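Local coordinates for protein glutamate--tRNA ligase (Elizabethkingia anophelis, PDB 6B1Z) that probably catalyses the ATP-dependent attachment of glutamate to its cognate tRNA, as a class I glutamyl-tRNA synthetase, at residues E300-E305 with E349-F354; Q357-M362 with T399-I404; I391-E396 with K409-A414. All blocks are in the same frame, centred on the assembly; numbering follows the deposited sequence.

Contact 1: E300-E305 with E349-F354; sequences EGYLPE and EKAKWF. With FMT (formic acid), chain D.
Tyr302 meets the helix 348-361 with the rim of its ring. Atom CE2 lies 3.9 Å from the carbonyl O of Ala351, which sits in the plane of the ring at its edge, and 4.0 Å from Ala351 CB. The phenol oxygen ends against the aliphatic chain of Lys352, with Tyr302 OH 3.7 Å from Lys352 CG. In the conformer described, one of two modelled, the lysine chain is extended beyond CG and its methylenes cross the tyrosine obliquely; the position of the ammonium end is less certain. Ala351 suits its place because a lone methyl lets the ring come close to the backbone.

The ring reaches the helix because CG of Tyr302 stands beside the backbone N and anti to the carbonyl carbon (chi1 -73°). Asn355, one turn beyond Ala351, binds Gly301 O and Leu303 N through its side-chain amide and so fixes the backbone on both sides of the tyrosine. Tyr297 and Phe400 each meet the ring edge-to-face. At the start of the helix, Glu349 N donates to O1 of a formic acid molecule 3.0 Å away, probably from the crystallisation liquor.

No hydrogen bond joins the two segments, and the contact rests mainly on van der Waals packing, with the aromatic edge turned to a carbonyl oxygen, probably a weak electrostatic attraction, while Asn355 supplies hydrogen bonds to the neighbouring backbone.

Contact 2: Q357-M362 with T399-I404; sequences QYLQLM and TFVKDI
This is a small apolar contact in which one leucine, near the C-terminal end of helix 348-361, packs against the turn that leads into helix 401-406. Leu359 carries it, dividing its two methyls between backbone and side chain. CD2 rests on the main chain of the turn, 3.8 Å from Thr399 C and equally far from Phe400 C. CD1 instead meets a methyl of Val401, with CG2 of that valine 3.7 Å away, and the two side chains cross at about a right angle. With CG anti to the backbone N (chi1 180°), the leucine stretches from its helix and sets its fork against the turn. A branched aliphatic residue suits this spot, since it can cover peptide atoms and a neighbouring methyl together. Ile367 of helix 364-377 packs beside it.

The turn has its own internal brace. Asp403 OD2 accepts from two successive amides: Thr399 N at 2.9 Å, on the anti side and near the carboxylate plane, and Phe400 N at 3.0 Å, from well above that plane. An aspartate is short enough to fold back onto the amides just ahead of its helix, and the paired bonds hold firm the backbone on which Leu359 lies. Outside the pair, Asn355 ND2 reaches Thr399 O and adds a polar tie from helix 348-361, the helix that carries Leu359.

Such packing of a helix side chain against the entry to another short helix is in keeping with the all-helical architecture of the anticodon-binding region in bacterial glutamyl-tRNA synthetases.

Contact 3: I391-E396 with K409-A414; sequences IGLMKE and KFFFHA
A Met-aromatic contact joins Met394 to Phe411. The sulfur lies at the ring edge, 5.2 Å from the Phe411 centroid and 88° off the ring normal, so it faces the C-H rim; its closest ring atom is CE2, with Met394 SD at 3.8 Å. Bends at chi2 and chi3 (-79° and -66°) curl the methionine chain, and it slides past the phenylalanine in the opposite direction. A flexible thioether suits this place because its bent chain can bring a polarisable sulfur to the ring edge, with CG also touching CE2.

Both segments belong to the helical anticodon-binding region: 391-396 includes the C-terminal part of helix 384-394, and 409-414 lies in the loop after helix 401-406. Phe411 bridges them over a CA separation of 11.0 Å between Met394 and Phe411, a span that a large flat side chain can fill.

Apolar packing adds to this. Leu393 CD1 approaches Phe411 CZ obliquely at 4.1 Å. Phe410 CE2 sits over one face of the Phe411 ring, toward its rim, and Leu490 and Met493 of helix 487-507 also pack on it.

Backbone hydrogen bonds shape the loop itself: Lys409 O accepts from both Phe412 N and His413 N, making a compact turn that presents Phe411.

How the contacts relate
Following the chain from its N terminus, contact 1 comes first: it closes a loop of 43 residues between the approach to helix 304-312 and helix 348-361. The same helix runs on into contact 2, which opens only after contact 1 has closed; the two are in series, yet touch where Thr399 and Phe400 pack on the first pair. Contact 2 closes over 36 residues, mostly helical, and contact 3 over 12 that include helix 401-406. These two cross, because 391-396 precedes 399-404 and 409-414 follows it. Gln360 and Met362 probably hydrogen-bond to Glu396 and Lys395 of contact 3. Together the contacts lead from the catalytic part into the anticodon-binding region; contacts 1 and 3 do not touch.

Contact 1: E300-E305 with E349-F354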
loop_
_atom_site.group_PDB
_atom_site.type_symbol
_atom_site.label_atom_id
_atom_site.label_comp_id
_atom_site.label_asym_id
_atom_site.label_seq_id
_atom_site.Cartn_x
_atom_site.Cartn_y
_atom_site.Cartn_z
ATOM N N GLU A 300 9.452 5.839 -5.375
ATOM C CA GLU A 300 8.918 7.029 -6.030
ATOM C C GLU A 300 9.002 8.266 -5.149
ATOM O O GLU A 300 8.605 9.350 -5.591
ATOM C CB GLU A 300 7.460 6.796 -6.454
ATOM C CG GLU A 300 7.322 5.855 -7.648
ATOM C CD GLU A 300 7.976 6.407 -8.905
ATOM O OE1 GLU A 300 7.734 7.583 -9.233
ATOM O OE2 GLU A 300 8.746 5.672 -9.556
ATOM N N GLY A 301 9.517 8.151 -3.930
ATOM C CA GLY A 301 9.732 9.316 -3.094
ATOM C C GLY A 301 8.644 9.620 -2.089
ATOM O O GLY A 301 8.666 10.704 -1.489
ATOM N N TYR A 302 7.703 8.701 -1.868
ATOM C CA TYR A 302 6.701 8.914 -0.827
ATOM C C TYR A 302 7.328 8.667 0.537
ATOM O O TYR A 302 8.031 7.672 0.738
ATOM C CB TYR A 302 5.478 8.008 -1.036
ATOM C CG TYR A 302 4.594 8.443 -2.186
ATOM C CD1 TYR A 302 4.879 8.062 -3.495
ATOM C CD2 TYR A 302 3.464 9.236 -1.961
ATOM C CE1 TYR A 302 4.073 8.443 -4.550
ATOM C CE2 TYR A 302 2.644 9.629 -3.029
ATOM C CZ TYR A 302 2.963 9.240 -4.308
ATOM O OH TYR A 302 2.165 9.627 -5.367
ATOM N N LEU A 303 7.137 9.609 1.452
ATOM C CA LEU A 303 7.682 9.478 2.791
ATOM C C LEU A 303 6.821 8.480 3.561
ATOM O O LEU A 303 5.600 8.512 3.434
ATOM C CB LEU A 303 7.683 10.836 3.494
ATOM C CG LEU A 303 8.442 11.934 2.741
ATOM C CD1 LEU A 303 8.121 13.295 3.343
ATOM C CD2 LEU A 303 9.936 11.654 2.767
ATOM N N PRO A 304 7.419 7.544 4.308
ATOM C CA PRO A 304 6.591 6.497 4.929
ATOM C C PRO A 304 5.547 7.038 5.892
ATOM O O PRO A 304 4.439 6.485 5.966
ATOM C CB PRO A 304 7.619 5.600 5.636
ATOM C CG PRO A 304 8.861 6.468 5.802
ATOM C CD PRO A 304 8.858 7.368 4.583
ATOM N N GLU A 305 5.854 8.111 6.624
ATOM C CA GLU A 305 4.873 8.702 7.525
ATOM C C GLU A 305 3.694 9.280 6.760
ATOM O O GLU A 305 2.552 9.215 7.232
ATOM C CB GLU A 305 5.524 9.794 8.363
ATOM C CG GLU A 305 6.673 9.294 9.230
ATOM C CD GLU A 305 8.018 9.245 8.502
ATOM O OE1 GLU A 305 8.108 9.564 7.280
ATOM O OE2 GLU A 305 9.011 8.892 9.183
ATOM N N GLU A 349 -4.433 12.447 -5.709
ATOM C CA GLU A 349 -4.324 13.832 -5.249
ATOM C C GLU A 349 -4.047 13.884 -3.755
ATOM O O GLU A 349 -3.142 14.594 -3.301
ATOM C CB GLU A 349 -5.620 14.587 -5.563
ATOM C CG GLU A 349 -5.680 15.994 -4.949
ATOM C CD GLU A 349 -4.968 17.038 -5.777
ATOM O OE1 GLU A 349 -4.674 16.773 -6.969
ATOM O OE2 GLU A 349 -4.701 18.142 -5.237
ATOM N N LYS A 350 -4.827 13.131 -2.977
ATOM C CA LYS A 350 -4.651 13.113 -1.528
ATOM C C LYS A 350 -3.311 12.513 -1.138
ATOM O O LYS A 350 -2.648 13.003 -0.211
ATOM C CB LYS A 350 -5.788 12.330 -0.882
ATOM C CG LYS A 350 -5.894 12.584 0.596
ATOM C CD LYS A 350 -6.493 13.946 0.821
ATOM C CE LYS A 350 -6.558 14.262 2.288
ATOM N NZ LYS A 350 -7.484 15.409 2.532
ATOM N N ALA A 351 -2.870 11.466 -1.841
ATOM C CA ALA A 351 -1.572 10.883 -1.508
ATOM C C ALA A 351 -0.450 11.890 -1.725
ATOM O O ALA A 351 0.470 12.002 -0.898
ATOM C CB ALA A 351 -1.344 9.624 -2.340
ATOM N N LYS A 352 -0.527 12.660 -2.815
ATOM C CA LYS A 352 0.491 13.667 -3.076
ATOM C C LYS A 352 0.390 14.820 -2.085
ATOM O O LYS A 352 1.410 15.358 -1.641
ATOM C CB LYS A 352 0.368 14.151 -4.519
ATOM C CG LYS A 352 0.790 13.052 -5.491
ATOM C CD LYS A 352 0.521 13.395 -6.932
ATOM C CE LYS A 352 1.139 12.354 -7.840
ATOM N NZ LYS A 352 0.782 12.619 -9.269
ATOM N N TRP A 353 -0.835 15.197 -1.715
ATOM C CA TRP A 353 -1.016 16.262 -0.726
ATOM C C TRP A 353 -0.400 15.868 0.608
ATOM O O TRP A 353 0.307 16.667 1.226
ATOM C CB TRP A 353 -2.499 16.587 -0.556
ATOM C CG TRP A 353 -2.811 17.596 0.538
ATOM C CD1 TRP A 353 -2.834 18.963 0.416
ATOM C CD2 TRP A 353 -3.179 17.309 1.899
ATOM N NE1 TRP A 353 -3.205 19.542 1.616
ATOM C CE2 TRP A 353 -3.415 18.549 2.541
ATOM C CE3 TRP A 353 -3.325 16.129 2.639
ATOM C CZ2 TRP A 353 -3.785 18.641 3.884
ATOM C CZ3 TRP A 353 -3.702 16.222 3.981
ATOM C CH2 TRP A 353 -3.929 17.471 4.585
ATOM N N PHE A 354 -0.659 14.638 1.065
ATOM C CA PHE A 354 -0.022 14.157 2.290
ATOM C C PHE A 354 1.497 14.238 2.190
ATOM O O PHE A 354 2.162 14.660 3.148
ATOM C CB PHE A 354 -0.448 12.718 2.601
ATOM C CG PHE A 354 -1.698 12.610 3.439
ATOM C CD1 PHE A 354 -1.706 13.006 4.781
ATOM C CD2 PHE A 354 -2.861 12.081 2.901
ATOM C CE1 PHE A 354 -2.863 12.894 5.555
ATOM C CE2 PHE A 354 -4.012 11.955 3.668
ATOM C CZ PHE A 354 -4.021 12.357 4.997
HETATM C C FMT D . -7.806 11.922 -7.643
HETATM O O1 FMT D . -6.587 11.747 -7.618
HETATM O O2 FMT D . -8.535 11.905 -6.652
#

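Contact 2: Q357-M362 with T399-I404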
loop_
_atom_site.group_PDB
_atom_site.type_symbol
_atom_site.label_atom_id
_atom_site.label_comp_id
_atom_site.label_asym_id
_atom_site.label_seq_id
_atom_site.Cartn_x
_atom_site.Cartn_y
_atom_site.Cartn_z
ATOM N N GLN A 357 2.596 17.805 2.591
ATOM C CA GLN A 357 2.451 18.272 3.967
ATOM C C GLN A 357 3.619 17.811 4.826
ATOM O O GLN A 357 4.159 18.589 5.621
ATOM C CB GLN A 357 1.136 17.778 4.582
ATOM C CG GLN A 357 -0.143 18.245 3.892
ATOM C CD GLN A 357 -0.151 19.713 3.557
ATOM O OE1 GLN A 357 -0.357 20.561 4.424
ATOM N NE2 GLN A 357 0.070 20.028 2.285
ATOM N N TYR A 358 4.022 16.545 4.676
ATOM C CA TYR A 358 5.114 16.017 5.491
ATOM C C TYR A 358 6.458 16.562 5.034
ATOM O O TYR A 358 7.318 16.865 5.872
ATOM C CB TYR A 358 5.098 14.475 5.479
ATOM C CG TYR A 358 4.124 13.861 6.471
ATOM C CD1 TYR A 358 2.774 13.713 6.171
ATOM C CD2 TYR A 358 4.558 13.446 7.724
ATOM C CE1 TYR A 358 1.886 13.158 7.097
ATOM C CE2 TYR A 358 3.693 12.898 8.642
ATOM C CZ TYR A 358 2.363 12.745 8.323
ATOM O OH TYR A 358 1.527 12.207 9.260
ATOM N N LEU A 359 6.650 16.726 3.722
ATOM C CA LEU A 359 7.923 17.240 3.216
ATOM C C LEU A 359 8.183 18.649 3.724
ATOM O O LEU A 359 9.311 18.978 4.130
ATOM C CB LEU A 359 7.909 17.212 1.685
ATOM C CG LEU A 359 9.145 17.720 0.936
ATOM C CD1 LEU A 359 10.361 16.939 1.366
ATOM C CD2 LEU A 359 8.929 17.571 -0.563
ATOM N N GLN A 360 7.136 19.487 3.742
ATOM C CA GLN A 360 7.284 20.887 4.138
ATOM C C GLN A 360 7.742 21.020 5.581
ATOM O O GLN A 360 8.354 22.035 5.944
ATOM C CB GLN A 360 5.963 21.633 3.938
ATOM C CG GLN A 360 5.625 21.923 2.494
ATOM C CD GLN A 360 4.206 22.441 2.328
ATOM O OE1 GLN A 360 3.430 22.479 3.286
ATOM N NE2 GLN A 360 3.860 22.840 1.112
ATOM N N LEU A 361 7.449 20.022 6.415
ATOM C CA LEU A 361 7.790 20.049 7.828
ATOM C C LEU A 361 9.138 19.409 8.136
ATOM O O LEU A 361 9.634 19.563 9.256
ATOM C CB LEU A 361 6.699 19.354 8.646
ATOM C CG LEU A 361 5.365 20.100 8.777
ATOM C CD1 LEU A 361 4.448 19.311 9.675
ATOM C CD2 LEU A 361 5.587 21.499 9.328
ATOM N N MET A 362 9.737 18.696 7.184
ATOM C CA MET A 362 11.089 18.177 7.371
ATOM C C MET A 362 12.094 19.319 7.432
ATOM O O MET A 362 11.953 20.331 6.751
ATOM C CB MET A 362 11.470 17.243 6.221
ATOM C CG MET A 362 10.642 15.978 6.160
ATOM S SD MET A 362 11.088 14.906 4.786
ATOM C CE MET A 362 12.795 14.483 5.140
ATOM N N THR A 399 6.463 18.541 -3.981
ATOM C CA THR A 399 5.703 17.381 -3.535
ATOM C C THR A 399 6.608 16.203 -3.210
ATOM O O THR A 399 6.293 15.414 -2.311
ATOM C CB THR A 399 4.685 16.990 -4.612
ATOM O OG1 THR A 399 3.887 18.142 -4.921
ATOM C CG2 THR A 399 3.750 15.861 -4.138
ATOM N N PHE A 400 7.741 16.107 -3.906
ATOM C CA PHE A 400 8.761 15.088 -3.712
ATOM C C PHE A 400 10.110 15.785 -3.679
ATOM O O PHE A 400 10.280 16.825 -4.320
ATOM C CB PHE A 400 8.746 14.051 -4.855
ATOM C CG PHE A 400 7.426 13.359 -5.008
ATOM C CD1 PHE A 400 7.117 12.279 -4.214
ATOM C CD2 PHE A 400 6.479 13.823 -5.909
ATOM C CE1 PHE A 400 5.895 11.647 -4.315
ATOM C CE2 PHE A 400 5.249 13.200 -6.027
ATOM C CZ PHE A 400 4.953 12.098 -5.226
ATOM N N VAL A 401 11.079 15.191 -2.968
ATOM C CA VAL A 401 12.409 15.805 -2.889
ATOM C C VAL A 401 12.997 16.035 -4.279
ATOM O O VAL A 401 13.637 17.067 -4.528
ATOM C CB VAL A 401 13.346 14.954 -2.011
ATOM C CG1 VAL A 401 14.791 15.454 -2.128
ATOM C CG2 VAL A 401 12.877 14.990 -0.585
ATOM N N LYS A 402 12.761 15.112 -5.225
ATOM C CA LYS A 402 13.336 15.269 -6.560
ATOM C C LYS A 402 12.844 16.538 -7.252
ATOM O O LYS A 402 13.539 17.069 -8.127
ATOM C CB LYS A 402 13.026 14.044 -7.429
ATOM C CG LYS A 402 11.573 13.956 -7.910
ATOM C CD LYS A 402 11.291 12.657 -8.666
ATOM C CE LYS A 402 9.826 12.247 -8.485
ATOM N NZ LYS A 402 9.590 10.770 -8.655
ATOM N N ASP A 403 11.652 17.040 -6.878
ATOM C CA ASP A 403 11.124 18.270 -7.476
ATOM C C ASP A 403 12.046 19.453 -7.213
ATOM O O ASP A 403 12.080 20.400 -8.007
ATOM C CB ASP A 403 9.744 18.628 -6.905
ATOM C CG ASP A 403 8.688 17.577 -7.149
ATOM O OD1 ASP A 403 8.893 16.667 -7.977
ATOM O OD2 ASP A 403 7.626 17.706 -6.497
ATOM N N ILE A 404 12.765 19.436 -6.085
ATOM C CA ILE A 404 13.662 20.539 -5.753
ATOM C C ILE A 404 14.759 20.692 -6.807
ATOM O O ILE A 404 15.186 21.816 -7.116
ATOM C CB ILE A 404 14.246 20.314 -4.345
ATOM C CG1 ILE A 404 13.121 20.298 -3.306
ATOM C CG2 ILE A 404 15.271 21.421 -3.989
ATOM C CD1 ILE A 404 13.592 19.932 -1.899
#

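Contact 3: I391-E396 with K409-A414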
loop_
_atom_site.group_PDB
_atom_site.type_symbol
_atom_site.label_atom_id
_atom_site.label_comp_id
_atom_site.label_asym_id
_atom_site.label_seq_id
_atom_site.Cartn_x
_atom_site.Cartn_y
_atom_site.Cartn_z
ATOM N N ILE A 391 17.309 23.884 -0.765
ATOM C CA ILE A 391 16.202 23.141 -0.160
ATOM C C ILE A 391 15.266 24.095 0.575
ATOM O O ILE A 391 14.039 24.021 0.427
ATOM C CB ILE A 391 16.744 22.041 0.778
ATOM C CG1 ILE A 391 17.422 20.919 -0.022
ATOM C CG2 ILE A 391 15.627 21.470 1.668
ATOM C CD1 ILE A 391 18.280 20.011 0.857
ATOM N N GLY A 392 15.832 25.025 1.356
ATOM C CA GLY A 392 14.996 25.972 2.082
ATOM C C GLY A 392 14.156 26.846 1.166
ATOM O O GLY A 392 13.013 27.177 1.489
ATOM N N LEU A 393 14.714 27.233 0.015
ATOM C CA LEU A 393 14.021 28.086 -0.941
ATOM C C LEU A 393 12.957 27.339 -1.724
ATOM O O LEU A 393 12.037 27.972 -2.262
ATOM C CB LEU A 393 15.008 28.689 -1.945
ATOM C CG LEU A 393 15.996 29.754 -1.475
ATOM C CD1 LEU A 393 17.077 29.943 -2.535
ATOM C CD2 LEU A 393 15.251 31.048 -1.213
ATOM N N MET A 394 13.056 26.013 -1.807
ATOM C CA MET A 394 12.220 25.256 -2.731
ATOM C C MET A 394 11.239 24.304 -2.071
ATOM O O MET A 394 10.261 23.911 -2.724
ATOM C CB MET A 394 13.089 24.434 -3.698
ATOM C CG MET A 394 14.017 25.254 -4.573
ATOM S SD MET A 394 13.173 26.008 -5.969
ATOM C CE MET A 394 12.715 24.533 -6.898
ATOM N N LYS A 395 11.465 23.897 -0.821
ATOM C CA LYS A 395 10.696 22.766 -0.307
ATOM C C LYS A 395 9.225 23.098 -0.103
ATOM O O LYS A 395 8.402 22.180 -0.127
ATOM C CB LYS A 395 11.301 22.235 1.000
ATOM C CG LYS A 395 11.227 23.181 2.172
ATOM C CD LYS A 395 11.787 22.507 3.438
ATOM C CE LYS A 395 11.643 23.417 4.646
ATOM N NZ LYS A 395 12.541 22.989 5.769
ATOM N N GLU A 396 8.874 24.379 0.069
ATOM C CA GLU A 396 7.474 24.727 0.319
ATOM C C GLU A 396 6.592 24.405 -0.881
ATOM O O GLU A 396 5.391 24.157 -0.717
ATOM C CB GLU A 396 7.353 26.208 0.686
ATOM N N LYS A 409 16.299 23.705 -11.975
ATOM C CA LYS A 409 17.499 23.434 -12.755
ATOM C C LYS A 409 18.322 24.692 -12.990
ATOM O O LYS A 409 19.539 24.588 -13.186
ATOM C CB LYS A 409 17.126 22.766 -14.081
ATOM C CG LYS A 409 16.664 21.313 -13.916
ATOM C CD LYS A 409 16.363 20.665 -15.254
ATOM C CE LYS A 409 15.820 19.257 -15.067
ATOM N NZ LYS A 409 15.487 18.614 -16.367
ATOM N N PHE A 410 17.698 25.872 -12.920
ATOM C CA PHE A 410 18.404 27.146 -13.065
ATOM C C PHE A 410 19.407 27.409 -11.953
ATOM O O PHE A 410 20.234 28.310 -12.101
ATOM C CB PHE A 410 17.397 28.294 -13.121
ATOM C CG PHE A 410 16.280 28.149 -12.127
ATOM C CD1 PHE A 410 15.050 27.648 -12.519
ATOM C CD2 PHE A 410 16.474 28.477 -10.793
ATOM C CE1 PHE A 410 14.018 27.481 -11.596
ATOM C CE2 PHE A 410 15.452 28.319 -9.861
ATOM C CZ PHE A 410 14.224 27.821 -10.267
ATOM N N PHE A 411 19.364 26.664 -10.845
ATOM C CA PHE A 411 20.413 26.821 -9.844
ATOM C C PHE A 411 21.731 26.245 -10.323
ATOM O O PHE A 411 22.791 26.634 -9.818
ATOM C CB PHE A 411 20.025 26.143 -8.523
ATOM C CG PHE A 411 18.963 26.869 -7.746
ATOM C CD1 PHE A 411 19.202 28.130 -7.212
ATOM C CD2 PHE A 411 17.737 26.271 -7.507
ATOM C CE1 PHE A 411 18.226 28.787 -6.473
ATOM C CE2 PHE A 411 16.754 26.928 -6.776
ATOM C CZ PHE A 411 17.002 28.186 -6.260
ATOM N N PHE A 412 21.685 25.328 -11.285
ATOM C CA PHE A 412 22.842 24.549 -11.694
ATOM C C PHE A 412 23.198 24.697 -13.166
ATOM O O PHE A 412 24.323 24.349 -13.544
ATOM C CB PHE A 412 22.596 23.064 -11.383
ATOM C CG PHE A 412 21.975 22.827 -10.035
ATOM C CD1 PHE A 412 22.752 22.862 -8.884
ATOM C CD2 PHE A 412 20.616 22.587 -9.916
ATOM C CE1 PHE A 412 22.183 22.651 -7.643
ATOM C CE2 PHE A 412 20.041 22.377 -8.676
ATOM C CZ PHE A 412 20.825 22.409 -7.541
ATOM N N HIS A 413 22.288 25.206 -13.997
ATOM C CA HIS A 413 22.488 25.293 -15.442
ATOM C C HIS A 413 22.005 26.646 -15.942
ATOM O O HIS A 413 20.913 27.089 -15.575
ATOM C CB HIS A 413 21.729 24.180 -16.177
ATOM C CG HIS A 413 21.934 22.816 -15.597
ATOM N ND1 HIS A 413 23.118 22.121 -15.727
ATOM C CD2 HIS A 413 21.100 22.010 -14.896
ATOM C CE1 HIS A 413 23.006 20.949 -15.128
ATOM N NE2 HIS A 413 21.791 20.857 -14.614
ATOM N N ALA A 414 22.807 27.291 -16.802
ATOM C CA ALA A 414 22.385 28.551 -17.391
ATOM C C ALA A 414 21.339 28.313 -18.479
ATOM O O ALA A 414 21.337 27.267 -19.134
ATOM C CB ALA A 414 23.581 29.289 -17.984
#